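Local coordinates for protein exoglucanase A (Cellulomonas fimi, PDB 7CBD) that hydrolyses beta-1,4-glucosidic linkages of cellulose with inversion of anomeric configuration, releasing cellobiose from the non-reducing chain ends, here represented by its family 6 catalytic domain, at residues A[305-310]-A[323-328]; A[344-349]-A[361-366]. All blocks are in the same frame, centred on the assembly; numbering follows the deposited sequence.

Contact 1. Residues A[305-310]-A[323-328]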
loop_
_atom_site.group_PDB
_atom_site.type_symbol
_atom_site.label_atom_id
_atom_site.label_comp_id
_atom_site.label_asym_id
_atom_site.label_seq_id
_atom_site.Cartn_x
_atom_site.Cartn_y
_atom_site.Cartn_z
ATOM N N ASN A 305 12.670 7.898 17.940
ATOM C CA ASN A 305 13.720 8.124 16.952
ATOM C C ASN A 305 13.359 9.186 15.920
ATOM O O ASN A 305 14.206 9.528 15.088
ATOM C CB ASN A 305 14.108 6.818 16.247
ATOM C CG ASN A 305 14.796 5.836 17.178
ATOM O OD1 ASN A 305 14.943 6.096 18.368
ATOM N ND2 ASN A 305 15.217 4.701 16.639
ATOM N N ARG A 306 12.148 9.713 15.945
ATOM C CA ARG A 306 11.762 10.721 14.961
ATOM C C ARG A 306 12.427 12.047 15.301
ATOM O O ARG A 306 12.250 12.550 16.422
ATOM C CB ARG A 306 10.246 10.895 14.937
ATOM C CG ARG A 306 9.761 11.915 13.911
ATOM C CD ARG A 306 8.276 12.179 14.048
ATOM N NE ARG A 306 7.754 13.076 13.019
ATOM C CZ ARG A 306 7.283 12.679 11.839
ATOM N NH1 ARG A 306 7.303 11.390 11.508
ATOM N NH2 ARG A 306 6.811 13.576 10.981
ATOM N N PRO A 307 13.196 12.640 14.395
ATOM C CA PRO A 307 13.780 13.950 14.694
ATOM C C PRO A 307 12.681 14.989 14.811
ATOM O O PRO A 307 11.678 14.939 14.096
ATOM C CB PRO A 307 14.696 14.219 13.495
ATOM C CG PRO A 307 14.150 13.387 12.398
ATOM C CD PRO A 307 13.542 12.170 13.041
ATOM N N THR A 308 12.858 15.911 15.756
ATOM C CA THR A 308 11.847 16.913 16.062
ATOM C C THR A 308 12.251 18.324 15.669
ATOM O O THR A 308 11.394 19.215 15.663
ATOM C CB THR A 308 11.497 16.878 17.558
ATOM O OG1 THR A 308 12.703 16.828 18.328
ATOM C CG2 THR A 308 10.643 15.653 17.875
ATOM N N SER A 309 13.521 18.555 15.356
ATOM C CA SER A 309 13.975 19.856 14.894
ATOM C C SER A 309 15.206 19.646 14.030
ATOM O O SER A 309 15.832 18.583 14.059
ATOM C CB SER A 309 14.278 20.800 16.061
ATOM O OG SER A 309 15.326 20.285 16.859
ATOM N N ILE A 310 15.540 20.667 13.242
ATOM C CA ILE A 310 16.648 20.544 12.303
ATOM C C ILE A 310 17.963 20.491 13.068
ATOM O O ILE A 310 18.265 21.367 13.891
ATOM C CB ILE A 310 16.627 21.693 11.282
ATOM C CG1 ILE A 310 15.504 21.486 10.265
ATOM C CG2 ILE A 310 17.967 21.794 10.562
ATOM C CD1 ILE A 310 15.349 22.635 9.285
ATOM N N ASN A 323 18.073 14.422 9.814
ATOM C CA ASN A 323 16.826 15.160 9.690
ATOM C C ASN A 323 15.705 14.405 8.988
ATOM O O ASN A 323 14.557 14.863 9.046
ATOM C CB ASN A 323 17.072 16.510 9.003
ATOM C CG ASN A 323 17.886 17.448 9.867
ATOM O OD1 ASN A 323 17.590 17.622 11.049
ATOM N ND2 ASN A 323 18.918 18.049 9.291
ATOM N N ARG A 324 15.988 13.275 8.343
ATOM C CA ARG A 324 14.937 12.498 7.705
ATOM C C ARG A 324 14.146 11.710 8.739
ATOM O O ARG A 324 14.714 11.164 9.689
ATOM C CB ARG A 324 15.533 11.541 6.670
ATOM C CG ARG A 324 16.545 10.503 7.177
ATOM C CD ARG A 324 17.063 9.741 5.975
ATOM N NE ARG A 324 18.327 9.020 6.115
ATOM C CZ ARG A 324 18.435 7.724 6.390
ATOM N NH1 ARG A 324 17.360 6.999 6.664
ATOM N NH2 ARG A 324 19.632 7.157 6.417
ATOM N N VAL A 325 12.825 11.658 8.551
ATOM C CA VAL A 325 12.012 10.819 9.422
ATOM C C VAL A 325 12.031 9.372 8.955
ATOM O O VAL A 325 11.930 8.458 9.779
ATOM C CB VAL A 325 10.584 11.360 9.642
ATOM C CG1 VAL A 325 10.630 12.794 10.165
ATOM C CG2 VAL A 325 9.754 11.268 8.370
ATOM N N ASP A 326 12.150 9.127 7.647
ATOM C CA ASP A 326 12.313 7.762 7.157
ATOM C C ASP A 326 13.653 7.250 7.662
ATOM O O ASP A 326 14.703 7.757 7.255
ATOM C CB ASP A 326 12.280 7.775 5.632
ATOM C CG ASP A 326 12.221 6.380 5.028
ATOM O OD1 ASP A 326 12.703 5.410 5.652
ATOM O OD2 ASP A 326 11.698 6.260 3.903
ATOM N N ARG A 327 13.623 6.261 8.558
ATOM C CA ARG A 327 14.838 5.756 9.193
ATOM C C ARG A 327 15.385 4.501 8.521
ATOM O O ARG A 327 16.275 3.855 9.074
ATOM C CB ARG A 327 14.610 5.501 10.692
ATOM C CG ARG A 327 14.055 6.684 11.489
ATOM C CD ARG A 327 14.846 7.968 11.281
ATOM N NE ARG A 327 16.261 7.800 11.592
ATOM C CZ ARG A 327 17.204 8.697 11.318
ATOM N NH1 ARG A 327 18.466 8.435 11.619
ATOM N NH2 ARG A 327 16.895 9.850 10.732
ATOM N N ARG A 328 14.880 4.138 7.348
ATOM C CA ARG A 328 15.369 2.945 6.677
ATOM C C ARG A 328 16.832 3.095 6.270
ATOM O O ARG A 328 17.376 4.196 6.157
ATOM C CB ARG A 328 14.542 2.674 5.426
ATOM C CG ARG A 328 13.178 2.096 5.718
ATOM C CD ARG A 328 12.447 1.790 4.440
ATOM N NE ARG A 328 11.984 3.011 3.804
ATOM C CZ ARG A 328 11.194 3.039 2.736
ATOM N NH1 ARG A 328 10.828 1.910 2.144
ATOM N NH2 ARG A 328 10.787 4.203 2.248
HETATM O O HOH W 1 17.361 16.375 13.823
#
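Arg306 and Val325 bring the two irregular backbones to a CA-CA distance of 5.5 Å, with Pro307 facing Asn323 close by, and no direct hydrogen bond spans the gap. The side-chain packing is set by Val325 CG1, a methyl lying over one face of the Arg306 guanidinium, above its centre and 3.7 Å from CZ. The arginine gets there because CG stands anti to the backbone N (chi1 -179°) and the chain runs extended to NE, alongside the valine and pointing the same way. Arg306 NH1 bonds to Trp301 O, and Tyr428 makes a cation-pi contact with the same side chain. With a leucine here, Val325 CG1 would probably lose the flat group it packs on, and Trp301 O its guanidinium donor. Pro307 presses its CG onto the peptide oxygens, 3.5 Å from Arg324 O, while its CD makes an apolar contact with Val325 CG1 at 4.1 Å. Arg324 O also accepts a 2.8 Å bond from Arg327 NH2 lying in that guanidinium's plane, which pins the bent Arg327 chain back on its own segment; the same NH2 bonds to Asp321 O in helix 316-323. At the other end Asn323 OD1 sits 3.3 Å from Ile310 CA; its direct donor is Thr311 N, and a water lies within bonding distance of both Asn323 OD1 and Ser309 O. Helix 316-323 lies between the segments in sequence, so the contact joins the loop that follows strand 291-295 to the exit of that helix, where Glu241 receives the backbone N-H groups of Val325 and Asp326.

Contact 2. Residues A[344-349]-A[361-366]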
loop_
_atom_site.group_PDB
_atom_site.type_symbol
_atom_site.label_atom_id
_atom_site.label_comp_id
_atom_site.label_asym_id
_atom_site.label_seq_id
_atom_site.Cartn_x
_atom_site.Cartn_y
_atom_site.Cartn_z
ATOM N N ARG A 344 -1.032 8.329 9.246
ATOM C CA ARG A 344 -2.325 8.977 9.417
ATOM C C ARG A 344 -3.463 7.971 9.306
ATOM O O ARG A 344 -3.451 7.078 8.452
ATOM C CB ARG A 344 -2.499 10.048 8.339
ATOM C CG ARG A 344 -1.658 11.293 8.557
ATOM C CD ARG A 344 -2.368 12.275 9.468
ATOM N NE ARG A 344 -3.595 12.808 8.874
ATOM C CZ ARG A 344 -3.654 13.903 8.115
ATOM N NH1 ARG A 344 -2.553 14.592 7.843
ATOM N NH2 ARG A 344 -4.823 14.317 7.630
ATOM N N PHE A 345 -4.462 8.125 10.166
ATOM C CA PHE A 345 -5.634 7.277 10.075
ATOM C C PHE A 345 -6.364 7.541 8.756
ATOM O O PHE A 345 -6.317 8.653 8.212
ATOM C CB PHE A 345 -6.576 7.556 11.244
ATOM C CG PHE A 345 -6.186 6.865 12.532
ATOM C CD1 PHE A 345 -4.901 6.366 12.732
ATOM C CD2 PHE A 345 -7.118 6.721 13.548
ATOM C CE1 PHE A 345 -4.562 5.728 13.930
ATOM C CE2 PHE A 345 -6.787 6.088 14.728
ATOM C CZ PHE A 345 -5.512 5.594 14.925
ATOM N N PRO A 346 -7.041 6.535 8.213
ATOM C CA PRO A 346 -7.817 6.748 6.986
ATOM C C PRO A 346 -8.771 7.931 7.108
ATOM O O PRO A 346 -9.372 8.168 8.157
ATOM C CB PRO A 346 -8.571 5.426 6.824
ATOM C CG PRO A 346 -7.612 4.412 7.438
ATOM C CD PRO A 346 -7.045 5.122 8.639
ATOM N N GLU A 347 -8.907 8.678 6.012
ATOM C CA GLU A 347 -9.623 9.946 6.063
ATOM C C GLU A 347 -9.982 10.374 4.649
ATOM O O GLU A 347 -9.122 10.381 3.764
ATOM C CB GLU A 347 -8.739 11.012 6.717
ATOM C CG GLU A 347 -9.385 12.379 6.837
ATOM C CD GLU A 347 -8.423 13.432 7.354
ATOM O OE1 GLU A 347 -7.291 13.071 7.737
ATOM O OE2 GLU A 347 -8.794 14.620 7.373
ATOM N N ALA A 348 -11.240 10.746 4.447
ATOM C CA ALA A 348 -11.668 11.248 3.151
ATOM C C ALA A 348 -11.139 12.660 2.936
ATOM O O ALA A 348 -11.070 13.459 3.874
ATOM C CB ALA A 348 -13.191 11.270 3.087
ATOM N N THR A 349 -10.763 12.958 1.690
ATOM C CA THR A 349 -10.402 14.294 1.223
ATOM C C THR A 349 -9.593 15.094 2.254
ATOM O O THR A 349 -10.036 16.157 2.699
ATOM C CB THR A 349 -11.628 15.078 0.762
ATOM O OG1 THR A 349 -12.581 15.184 1.833
ATOM C CG2 THR A 349 -12.280 14.393 -0.419
ATOM N N PHE A 361 -6.822 9.387 2.422
ATOM C CA PHE A 361 -5.810 8.491 2.970
ATOM C C PHE A 361 -6.504 7.180 3.312
ATOM O O PHE A 361 -7.635 7.175 3.818
ATOM C CB PHE A 361 -5.161 9.072 4.231
ATOM C CG PHE A 361 -4.381 10.331 3.988
ATOM C CD1 PHE A 361 -3.636 10.486 2.830
ATOM C CD2 PHE A 361 -4.381 11.356 4.925
ATOM C CE1 PHE A 361 -2.917 11.643 2.601
ATOM C CE2 PHE A 361 -3.657 12.520 4.703
ATOM C CZ PHE A 361 -2.931 12.665 3.535
ATOM N N VAL A 362 -5.823 6.069 3.022
ATOM C CA VAL A 362 -6.367 4.729 3.192
ATOM C C VAL A 362 -5.293 3.865 3.832
ATOM O O VAL A 362 -4.098 4.155 3.739
ATOM C CB VAL A 362 -6.810 4.117 1.843
ATOM C CG1 VAL A 362 -8.096 4.755 1.359
ATOM C CG2 VAL A 362 -5.711 4.311 0.804
ATOM N N TRP A 363 -5.727 2.788 4.485
ATOM C CA TRP A 363 -4.826 1.726 4.942
ATOM C C TRP A 363 -5.049 0.548 4.006
ATOM O O TRP A 363 -5.978 -0.247 4.199
ATOM C CB TRP A 363 -5.084 1.342 6.392
ATOM C CG TRP A 363 -4.577 2.340 7.373
ATOM C CD1 TRP A 363 -3.981 3.545 7.104
ATOM C CD2 TRP A 363 -4.618 2.218 8.796
ATOM N NE1 TRP A 363 -3.641 4.174 8.287
ATOM C CE2 TRP A 363 -4.034 3.382 9.338
ATOM C CE3 TRP A 363 -5.099 1.235 9.666
ATOM C CZ2 TRP A 363 -3.917 3.589 10.714
ATOM C CZ3 TRP A 363 -4.987 1.441 11.031
ATOM C CH2 TRP A 363 -4.399 2.611 11.542
ATOM N N ILE A 364 -4.213 0.448 2.974
ATOM C CA ILE A 364 -4.333 -0.671 2.050
ATOM C C ILE A 364 -3.681 -1.913 2.647
ATOM O O ILE A 364 -4.342 -2.927 2.888
ATOM C CB ILE A 364 -3.795 -0.318 0.649
ATOM C CG1 ILE A 364 -4.515 0.908 0.071
ATOM C CG2 ILE A 364 -3.965 -1.502 -0.278
ATOM C CD1 ILE A 364 -6.034 0.775 -0.036
ATOM N N LYS A 365 -2.389 -1.843 2.943
ATOM C CA LYS A 365 -1.770 -2.902 3.737
ATOM C C LYS A 365 -2.337 -2.850 5.154
ATOM O O LYS A 365 -2.404 -1.768 5.745
ATOM C CB LYS A 365 -0.265 -2.676 3.793
ATOM C CG LYS A 365 0.482 -3.712 4.609
ATOM C CD LYS A 365 0.537 -5.051 3.891
ATOM C CE LYS A 365 1.351 -6.062 4.695
ATOM N NZ LYS A 365 1.603 -7.327 3.948
ATOM N N PRO A 366 -2.756 -3.974 5.735
ATOM C CA PRO A 366 -3.271 -3.942 7.121
ATOM C C PRO A 366 -2.129 -3.989 8.119
ATOM O O PRO A 366 -1.333 -4.944 8.111
ATOM C CB PRO A 366 -4.133 -5.214 7.211
ATOM C CG PRO A 366 -4.346 -5.662 5.756
ATOM C CD PRO A 366 -3.049 -5.264 5.088
#
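Glu347 and Phe361 form an antiparallel hydrogen-bonded pair: Glu347 N donates to Phe361 O at 2.9 Å, and Phe361 N donates to Glu347 O at 2.8 Å. A third bond uses a side chain, Trp363 NE1 reaching Arg344 O at 2.9 Å with a bent N-H...O angle of 145°; Thr296 OG1 also bonds to that oxygen. The backbone pair belongs to a beta hairpin, in which the short strand 347-348 is added antiparallel to strand 358-362, itself parallel to 291-295 in the central sheet of the family 6 domain. Aromatic contacts extend the join beyond the paired residues. Pro346 CD stands 3.5 Å from the centroid of the Trp363 five-membered ring and only 11° off its normal, a CH-pi contact over the face. The same indole turns its edge toward the face of Phe345 in an offset edge-to-face pair, planes at 82°. Charge enters through Arg344, whose chain bends at chi2 and chi3 and carries the guanidinium back to Glu347: NH2 bonds to OE1 at 2.8 Å in a salt bridge. One face of that guanidinium receives the edge of the Phe361 ring, CE2 lying 3.6 Å from Arg344 NH2.

Both contacts are partly buried, but contact 2 lies about 10 Å from the chain centre and contact 1 about 22 Å, so contact 2 belongs to the sheet region and contact 1 to the periphery. Their centres are 22 Å apart and their nearest atoms about 9 Å, without touching; they follow in series along the chain. No secondary element is shared, although both follow strand 291-295 in sequence. Contact 2 rests on direct backbone pairing and aromatic rings, whereas contact 1, between loops flanking a helix, has no direct hydrogen bond across it. An arginine face meets a carbon in each, aliphatic in 305-310/323-328 and aromatic in 344-349/361-366.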